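Local coordinates for protein HTLV-2 integrase catalytic core domain (PDB 6QBT) that probably inserts viral DNA into host DNA as the magnesium-binding catalytic core of a deltaretroviral integrase, a nucleotidyltransferase with an RNase H-like fold, at residues S59-P64 with T151-H156; C48-A53 with P73-Q78; K118-C123 with D129-K134. One frame throughout, in Å; residues are numbered along the deposited sequence.

Contact 1: S59-P64 with T151-H156; sequences SLLGKP and TRWQIH
The C-terminal end of helix 47-61 in the RNase H-like integrase core meets the short helix 152-156 near the end of the modelled chain, and the junction turns on the pair Leu61 and His156. NE2 of His156 donates to the carbonyl O of Leu61 over 2.8 Å. The acceptor lies 1° out of the imidazole plane, and the donor sits in the carbonyl plane on a lone pair, so the planes are well matched, although the N-H...O line is bent to 147°. That reach follows from the His156 first torsion of -160°, which sets CG opposite the backbone N and sends the ring across to the other segment. Leu61 CD2 lies over one face of the same ring, toward its rim.

Contact continues at Trp153, whose six-membered ring reaches Leu60 and Leu61. Its CH2 makes apolar contact with Leu60 CD1 at 3.6 Å and lies 3.5 Å from Leu60 O, while CZ3 is 4.1 Å from Leu61 CD2; Leu60 O and Leu61 CD2 both approach the indole obliquely. Trp137 of helix 128-142 also meets this indole and touches Leu60.

The helix of Trp153 starts with a capping box: Gln154 N donates to Thr151 OG1 at 3.1 Å, and Thr151 N returns a weak bond to Gln154 OE1. Helix 47-61 ends at Leu61, which makes its carbonyl available to side-chain donors. Leu61 O also accepts from Asn7 ND2, and His156 ND1 bonds Ser34 OG. With both ring nitrogens engaged, rotation of the buried imidazole is restrained, and a helix-terminal carbonyl is satisfied by two donors.

Contact 2: C48-A53 with P73-Q78; sequences CETISA and PAFLSQ
Thr50 meets Ala74 and Phe75 with the two branches of its side chain. The hydroxyl branch faces the alanine: OG1 lies 3.2 Å from Ala74 CB, a close polar-to-methyl approach. The methyl branch turns to the phenylalanine, with CG2 3.9 Å from Phe75 CE1 and 4.1 Å from CD1, approaching the ring obliquely. The backbones come nearest at the same place, Thr50 CA and Ala74 CA being 6.6 Å apart. The interface is small, about 116 Å² summed over both sides, and the hydroxyl of Thr50 finds its hydrogen-bond partner on its own side, not across the contact.

The first torsion of Thr50, -56°, explains the division of labour. OG1 is set beside the backbone N, where it also hydrogen-bonds Thr46 O, one turn earlier; CG2 is left opposite that N and meets the ring. This bond to Thr46 serves the hydroxyl and restrains its rotation, so the approach to Ala74 need not supply a polar partner. Phe75 begins with its CB directed away from helix 47-61, yet its ring swings back far enough to touch Thr50.

Farther out, Ser77 closes the short helix 73-76. Its OG donates to Ala74 O at 2.6 Å, from 20° outside the carbonyl plane, and also accepts from Phe80 N as the N-cap of helix 78-86. One hydroxyl thus ties the end of one helix to the start of the next.

Phe75 lies beside the metal site, its side chain about 5 Å from the magnesium ion bound at Asp13 and Asp70, and it touches Asp70 directly. Around this junction, Phe80 of helix 78-86 packs on Thr50, while strand 22-31 contributes His27 against Thr50 and Trp29 against Phe75.

Contact 3: K118-C123 with D129-K134; sequences KYLLDC and DNAINK
This is a buried helix-helix contact in the RNase H-like core, where the end of helix 104-122 packs against the first half of helix 128-142 after a short connection. The pair forms a helical hairpin whose arms are splayed: the axes of the two short helical segments run at 131° and approach to 8.9 Å. The backbones come closest at Tyr119 and Ala131, whose CA atoms are 5.2 Å apart, a spacing that the small alanine permits.

Ala131 CB is wedged between two neighbours on helix 104-122, lying 3.9 Å from Tyr119 CB and 3.6 Å from Leu120 CD2. Leu116, from the same helix, also touches Ala131, so its methyl is embedded in an apolar patch. Leu120 reaches in addition to Tyr17 and Tyr19 of strand 9-19.

One turn on from Ala131, Lys134 lies over a face of the Tyr119 ring. CB of Lys134 stands 3.9 Å from the ring centroid and 7° off the ring normal, which defines a CH-pi contact made by the base of the lysine rather than its charged end. The ring's hydroxyl bonds Thr138 OG1, which also bonds Lys134 O; one threonine thus bonds both the phenol hydroxyl and the Lys134 carbonyl.

Cys123, just past the helix end, forms a disulfide with Cys48 of the third subunit, and Leu55 of that subunit packs on Tyr119 and Lys134. The contact therefore borders a covalent link between chains.

Lys134 bends at chi3 (-70°), and its ammonium ends 3.7 Å from Cys123 SG. NZ donates to a water at 2.9 Å, and that water donates in turn to Tyr119 O at 2.8 Å, bridging the two helices through a backbone carbonyl.

How the contacts relate
Contacts 1 and 2 share helix 47-61, contact 2 near its start and contact 1 at its end; their centres lie 22 Å apart, without touching. Contact 3 uses the two helices nested in the chain between the segments of contact 1. Contacts 2 and 3 are buried, contact 1 only partly. The chemistry differs too: contact 1 has a direct side-chain-to-backbone hydrogen bond, contact 2 joins its helices by Thr50 packing on an alanine methyl and a phenylalanine ring beside the metal site, and contact 3 adds a CH-pi contact and a water bridge. Subunit pairing connects the last two, since Cys48 and Cys123 are disulfide partners across different chains.

Contact 1: S59-P64 with T151-H156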
# COMPACT_ATOMS: atom_id res chain seq x y z
N SER A 59 -2.83 -6.66 -6.54
CA SER A 59 -3.05 -5.58 -5.57
C SER A 59 -2.55 -4.22 -6.06
O SER A 59 -3.09 -3.20 -5.69
CB SER A 59 -2.40 -5.87 -4.23
OG SER A 59 -0.99 -5.90 -4.35
N LEU A 60 -1.49 -4.22 -6.84
CA LEU A 60 -0.89 -3.00 -7.32
C LEU A 60 -1.53 -2.50 -8.61
O LEU A 60 -1.71 -1.30 -8.77
CB LEU A 60 0.60 -3.27 -7.53
CG LEU A 60 1.43 -2.09 -8.00
CD1 LEU A 60 1.64 -1.09 -6.87
CD2 LEU A 60 2.74 -2.63 -8.58
N LEU A 61 -1.88 -3.43 -9.51
CA LEU A 61 -2.37 -3.10 -10.85
C LEU A 61 -3.88 -3.30 -11.13
O LEU A 61 -4.37 -2.74 -12.09
CB LEU A 61 -1.60 -3.92 -11.87
CG LEU A 61 -0.07 -3.76 -11.88
CD1 LEU A 61 0.54 -4.68 -12.94
CD2 LEU A 61 0.34 -2.31 -12.15
N GLY A 62 -4.57 -4.08 -10.32
CA GLY A 62 -5.96 -4.49 -10.55
C GLY A 62 -5.98 -5.87 -11.16
O GLY A 62 -4.94 -6.41 -11.54
N LYS A 63 -7.16 -6.44 -11.27
CA LYS A 63 -7.32 -7.81 -11.77
C LYS A 63 -7.33 -7.86 -13.31
O LYS A 63 -8.16 -7.20 -13.91
CB LYS A 63 -8.63 -8.37 -11.23
CG LYS A 63 -8.95 -9.81 -11.61
CD LYS A 63 -10.27 -10.24 -11.01
CE LYS A 63 -10.51 -11.70 -11.26
NZ LYS A 63 -11.85 -12.10 -10.74
N PRO A 64 -6.43 -8.63 -13.94
CA PRO A 64 -6.47 -8.73 -15.41
C PRO A 64 -7.55 -9.69 -15.91
O PRO A 64 -7.92 -10.64 -15.20
CB PRO A 64 -5.09 -9.31 -15.75
CG PRO A 64 -4.74 -10.14 -14.58
CD PRO A 64 -5.36 -9.48 -13.38
N THR A 151 3.43 8.55 -17.72
CA THR A 151 4.02 7.48 -17.01
C THR A 151 3.09 6.29 -17.15
O THR A 151 1.91 6.45 -17.47
CB THR A 151 4.20 7.83 -15.53
OG1 THR A 151 2.90 7.99 -14.94
CG2 THR A 151 4.99 9.11 -15.39
N ARG A 152 3.63 5.10 -16.89
CA ARG A 152 2.85 3.85 -16.86
C ARG A 152 1.65 3.94 -15.91
O ARG A 152 0.54 3.51 -16.25
CB ARG A 152 3.75 2.72 -16.39
CG ARG A 152 4.75 2.29 -17.44
CD ARG A 152 5.86 1.46 -16.82
NE ARG A 152 6.80 0.97 -17.85
CZ ARG A 152 7.72 1.70 -18.47
NH1 ARG A 152 7.86 3.00 -18.20
NH2 ARG A 152 8.50 1.14 -19.37
N TRP A 153 1.89 4.52 -14.75
CA TRP A 153 0.88 4.76 -13.74
C TRP A 153 -0.26 5.64 -14.23
O TRP A 153 -1.41 5.35 -13.94
CB TRP A 153 1.53 5.40 -12.51
CG TRP A 153 0.92 5.02 -11.22
CD1 TRP A 153 0.36 5.86 -10.30
CD2 TRP A 153 0.84 3.70 -10.66
NE1 TRP A 153 -0.06 5.15 -9.20
CE2 TRP A 153 0.20 3.82 -9.41
CE3 TRP A 153 1.23 2.43 -11.10
CZ2 TRP A 153 -0.05 2.72 -8.59
CZ3 TRP A 153 0.98 1.33 -10.27
CH2 TRP A 153 0.35 1.49 -9.04
N GLN A 154 0.06 6.72 -14.94
CA GLN A 154 -0.95 7.61 -15.49
C GLN A 154 -1.77 6.90 -16.55
O GLN A 154 -2.98 7.05 -16.57
CB GLN A 154 -0.33 8.86 -16.09
CG GLN A 154 0.22 9.82 -15.05
CD GLN A 154 1.30 10.78 -15.57
OE1 GLN A 154 1.44 11.02 -16.78
NE2 GLN A 154 2.11 11.28 -14.64
N ILE A 155 -1.13 6.10 -17.42
CA ILE A 155 -1.87 5.38 -18.46
C ILE A 155 -2.71 4.30 -17.84
O ILE A 155 -3.83 4.07 -18.27
CB ILE A 155 -0.97 4.80 -19.56
CG1 ILE A 155 -0.31 5.95 -20.34
CG2 ILE A 155 -1.77 3.96 -20.57
CD1 ILE A 155 0.75 5.50 -21.31
N HIS A 156 -2.19 3.64 -16.81
CA HIS A 156 -2.86 2.49 -16.24
C HIS A 156 -4.08 2.83 -15.41
O HIS A 156 -5.07 2.12 -15.51
CB HIS A 156 -1.88 1.66 -15.37
CG HIS A 156 -2.33 0.26 -15.14
ND1 HIS A 156 -2.22 -0.71 -16.11
CD2 HIS A 156 -2.90 -0.33 -14.07
CE1 HIS A 156 -2.70 -1.85 -15.64
NE2 HIS A 156 -3.12 -1.64 -14.40

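Contact 2: C48-A53 with P73-Q78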
# COMPACT_ATOMS: atom_id res chain seq x y z
N CYS A 48 3.50 -21.68 -4.93
CA CYS A 48 3.14 -20.92 -3.75
C CYS A 48 3.63 -19.45 -3.80
O CYS A 48 2.85 -18.50 -3.64
CB CYS A 48 3.69 -21.67 -2.51
SG CYS A 48 3.86 -20.60 -1.07
N GLU A 49 4.88 -19.33 -4.47
CA GLU A 49 5.51 -18.05 -4.73
C GLU A 49 4.91 -17.39 -5.96
O GLU A 49 4.84 -16.18 -6.01
CB GLU A 49 7.02 -18.20 -4.94
CG GLU A 49 7.83 -18.59 -3.71
CD GLU A 49 7.81 -20.08 -3.39
OE1 GLU A 49 7.38 -20.92 -4.22
OE2 GLU A 49 8.23 -20.43 -2.28
N THR A 50 4.50 -18.19 -6.94
CA THR A 50 3.92 -17.66 -8.16
C THR A 50 2.55 -17.07 -7.88
O THR A 50 2.25 -15.96 -8.29
CB THR A 50 3.81 -18.75 -9.20
OG1 THR A 50 5.12 -19.30 -9.39
CG2 THR A 50 3.29 -18.21 -10.55
N ILE A 51 1.72 -17.80 -7.15
CA ILE A 51 0.41 -17.27 -6.78
C ILE A 51 0.56 -16.00 -5.92
O ILE A 51 -0.16 -15.02 -6.12
CB ILE A 51 -0.43 -18.35 -6.05
CG1 ILE A 51 -0.89 -19.38 -7.08
CG2 ILE A 51 -1.63 -17.75 -5.31
CD1 ILE A 51 -1.51 -20.62 -6.48
N SER A 52 1.48 -16.05 -4.95
CA SER A 52 1.81 -14.89 -4.13
C SER A 52 2.25 -13.66 -4.97
O SER A 52 1.70 -12.56 -4.77
CB SER A 52 2.87 -15.23 -3.10
OG SER A 52 3.16 -14.09 -2.28
N ALA A 53 3.18 -13.82 -5.91
CA ALA A 53 3.60 -12.66 -6.74
C ALA A 53 2.45 -12.16 -7.58
O ALA A 53 2.37 -10.98 -7.88
CB ALA A 53 4.76 -13.02 -7.65
N PRO A 73 6.84 -24.61 -15.23
CA PRO A 73 5.93 -25.52 -14.48
C PRO A 73 5.05 -24.89 -13.38
O PRO A 73 3.94 -25.36 -13.14
CB PRO A 73 6.89 -26.56 -13.88
CG PRO A 73 8.14 -26.45 -14.70
CD PRO A 73 8.25 -25.00 -15.04
N ALA A 74 5.53 -23.83 -12.72
CA ALA A 74 4.68 -23.06 -11.80
C ALA A 74 3.43 -22.55 -12.50
O ALA A 74 2.33 -22.73 -11.99
CB ALA A 74 5.44 -21.91 -11.17
N PHE A 75 3.59 -21.96 -13.70
CA PHE A 75 2.44 -21.52 -14.51
C PHE A 75 1.54 -22.67 -15.00
O PHE A 75 0.35 -22.43 -15.22
CB PHE A 75 2.87 -20.72 -15.75
CG PHE A 75 3.63 -19.48 -15.44
CD1 PHE A 75 3.11 -18.51 -14.59
CD2 PHE A 75 4.87 -19.25 -16.03
CE1 PHE A 75 3.81 -17.35 -14.32
CE2 PHE A 75 5.58 -18.11 -15.76
CZ PHE A 75 5.04 -17.15 -14.91
N LEU A 76 2.08 -23.87 -15.18
CA LEU A 76 1.30 -25.02 -15.61
C LEU A 76 0.80 -25.92 -14.47
O LEU A 76 0.01 -26.85 -14.71
CB LEU A 76 2.11 -25.86 -16.60
CG LEU A 76 2.56 -25.11 -17.88
CD1 LEU A 76 3.28 -26.08 -18.81
CD2 LEU A 76 1.40 -24.44 -18.60
N SER A 77 1.25 -25.66 -13.24
CA SER A 77 0.77 -26.38 -12.05
C SER A 77 -0.74 -26.38 -11.90
O SER A 77 -1.44 -25.44 -12.30
CB SER A 77 1.38 -25.78 -10.77
OG SER A 77 0.98 -24.43 -10.58
N GLN A 78 -1.23 -27.44 -11.28
CA GLN A 78 -2.64 -27.55 -10.99
C GLN A 78 -3.11 -26.43 -10.06
O GLN A 78 -4.24 -25.98 -10.20
CB GLN A 78 -2.97 -28.92 -10.40
CG GLN A 78 -4.45 -29.26 -10.47
CD GLN A 78 -4.72 -30.71 -10.13
OE1 GLN A 78 -3.90 -31.59 -10.40
NE2 GLN A 78 -5.88 -30.98 -9.52

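Contact 3: K118-C123 with D129-K134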
# COMPACT_ATOMS: atom_id res chain seq x y z
N LYS A 118 21.37 0.46 -10.21
CA LYS A 118 21.66 1.84 -9.88
C LYS A 118 21.34 2.08 -8.40
O LYS A 118 22.15 2.64 -7.68
CB LYS A 118 20.86 2.76 -10.77
CG LYS A 118 21.23 4.23 -10.61
CD LYS A 118 19.98 5.11 -10.45
CE LYS A 118 20.31 6.53 -10.00
NZ LYS A 118 19.18 7.05 -9.15
N TYR A 119 20.17 1.63 -7.95
CA TYR A 119 19.81 1.79 -6.54
C TYR A 119 20.72 1.01 -5.57
O TYR A 119 20.96 1.47 -4.44
CB TYR A 119 18.32 1.46 -6.30
CG TYR A 119 17.39 2.57 -6.78
CD1 TYR A 119 17.45 3.86 -6.22
CD2 TYR A 119 16.44 2.33 -7.77
CE1 TYR A 119 16.61 4.87 -6.66
CE2 TYR A 119 15.60 3.34 -8.22
CZ TYR A 119 15.68 4.60 -7.66
OH TYR A 119 14.84 5.58 -8.13
N LEU A 120 21.22 -0.15 -5.98
CA LEU A 120 22.16 -0.89 -5.12
C LEU A 120 23.44 -0.11 -4.91
O LEU A 120 23.87 0.02 -3.79
CB LEU A 120 22.47 -2.29 -5.67
CG LEU A 120 21.26 -3.25 -5.59
CD1 LEU A 120 21.54 -4.47 -6.45
CD2 LEU A 120 20.94 -3.66 -4.17
N LEU A 121 23.99 0.47 -5.98
CA LEU A 121 25.21 1.30 -5.88
C LEU A 121 25.03 2.65 -5.15
O LEU A 121 25.97 3.11 -4.48
CB LEU A 121 25.79 1.54 -7.27
CG LEU A 121 26.22 0.27 -8.03
CD1 LEU A 121 26.58 0.65 -9.46
CD2 LEU A 121 27.37 -0.48 -7.34
N ASP A 122 23.87 3.28 -5.29
CA ASP A 122 23.54 4.52 -4.56
C ASP A 122 23.45 4.29 -3.04
O ASP A 122 23.74 5.19 -2.25
CB ASP A 122 22.17 5.08 -5.02
CG ASP A 122 22.18 5.64 -6.46
OD1 ASP A 122 23.26 5.81 -7.09
OD2 ASP A 122 21.05 5.92 -6.97
N CYS A 123 23.03 3.48 -2.51
CA CYS A 123 22.72 2.75 -1.28
C CYS A 123 23.22 1.31 -1.38
O CYS A 123 22.43 0.36 -1.36
CB CYS A 123 21.21 2.74 -1.06
SG CYS A 123 20.44 4.34 -1.38
N ASP A 129 15.74 -5.78 -1.12
CA ASP A 129 14.31 -5.46 -1.19
C ASP A 129 14.01 -3.99 -1.37
O ASP A 129 13.15 -3.66 -2.13
CB ASP A 129 13.54 -6.00 0.02
CG ASP A 129 12.92 -7.36 -0.27
OD1 ASP A 129 12.15 -7.48 -1.26
OD2 ASP A 129 13.21 -8.30 0.49
N ASN A 130 14.74 -3.13 -0.67
CA ASN A 130 14.65 -1.69 -0.88
C ASN A 130 14.92 -1.28 -2.34
O ASN A 130 14.20 -0.46 -2.89
CB ASN A 130 15.61 -0.92 0.01
CG ASN A 130 15.34 -1.11 1.49
OD1 ASN A 130 14.98 -2.22 1.92
ND2 ASN A 130 15.55 -0.05 2.28
N ALA A 131 15.95 -1.85 -2.95
CA ALA A 131 16.35 -1.46 -4.31
C ALA A 131 15.30 -1.89 -5.34
O ALA A 131 14.99 -1.13 -6.26
CB ALA A 131 17.71 -2.04 -4.65
N ILE A 132 14.76 -3.09 -5.13
CA ILE A 132 13.69 -3.66 -5.94
C ILE A 132 12.50 -2.73 -5.83
O ILE A 132 11.91 -2.35 -6.84
CB ILE A 132 13.26 -5.06 -5.38
CG1 ILE A 132 14.40 -6.10 -5.47
CG2 ILE A 132 11.97 -5.59 -6.02
CD1 ILE A 132 14.54 -6.80 -6.80
N ASN A 133 12.15 -2.34 -4.60
CA ASN A 133 10.96 -1.51 -4.37
C ASN A 133 11.09 -0.17 -5.09
O ASN A 133 10.20 0.26 -5.85
CB ASN A 133 10.69 -1.30 -2.88
CG ASN A 133 9.27 -0.92 -2.61
OD1 ASN A 133 8.35 -1.56 -3.09
ND2 ASN A 133 9.08 0.14 -1.87
N LYS A 134 12.23 0.48 -4.90
CA LYS A 134 12.46 1.77 -5.50
C LYS A 134 12.57 1.65 -7.03
O LYS A 134 12.07 2.51 -7.74
CB LYS A 134 13.69 2.41 -4.90
CG LYS A 134 13.49 2.77 -3.44
CD LYS A 134 14.73 3.44 -2.90
CE LYS A 134 15.90 2.48 -2.77
NZ LYS A 134 16.98 3.07 -1.96
O HOH W 1 18.77 0.96 -2.83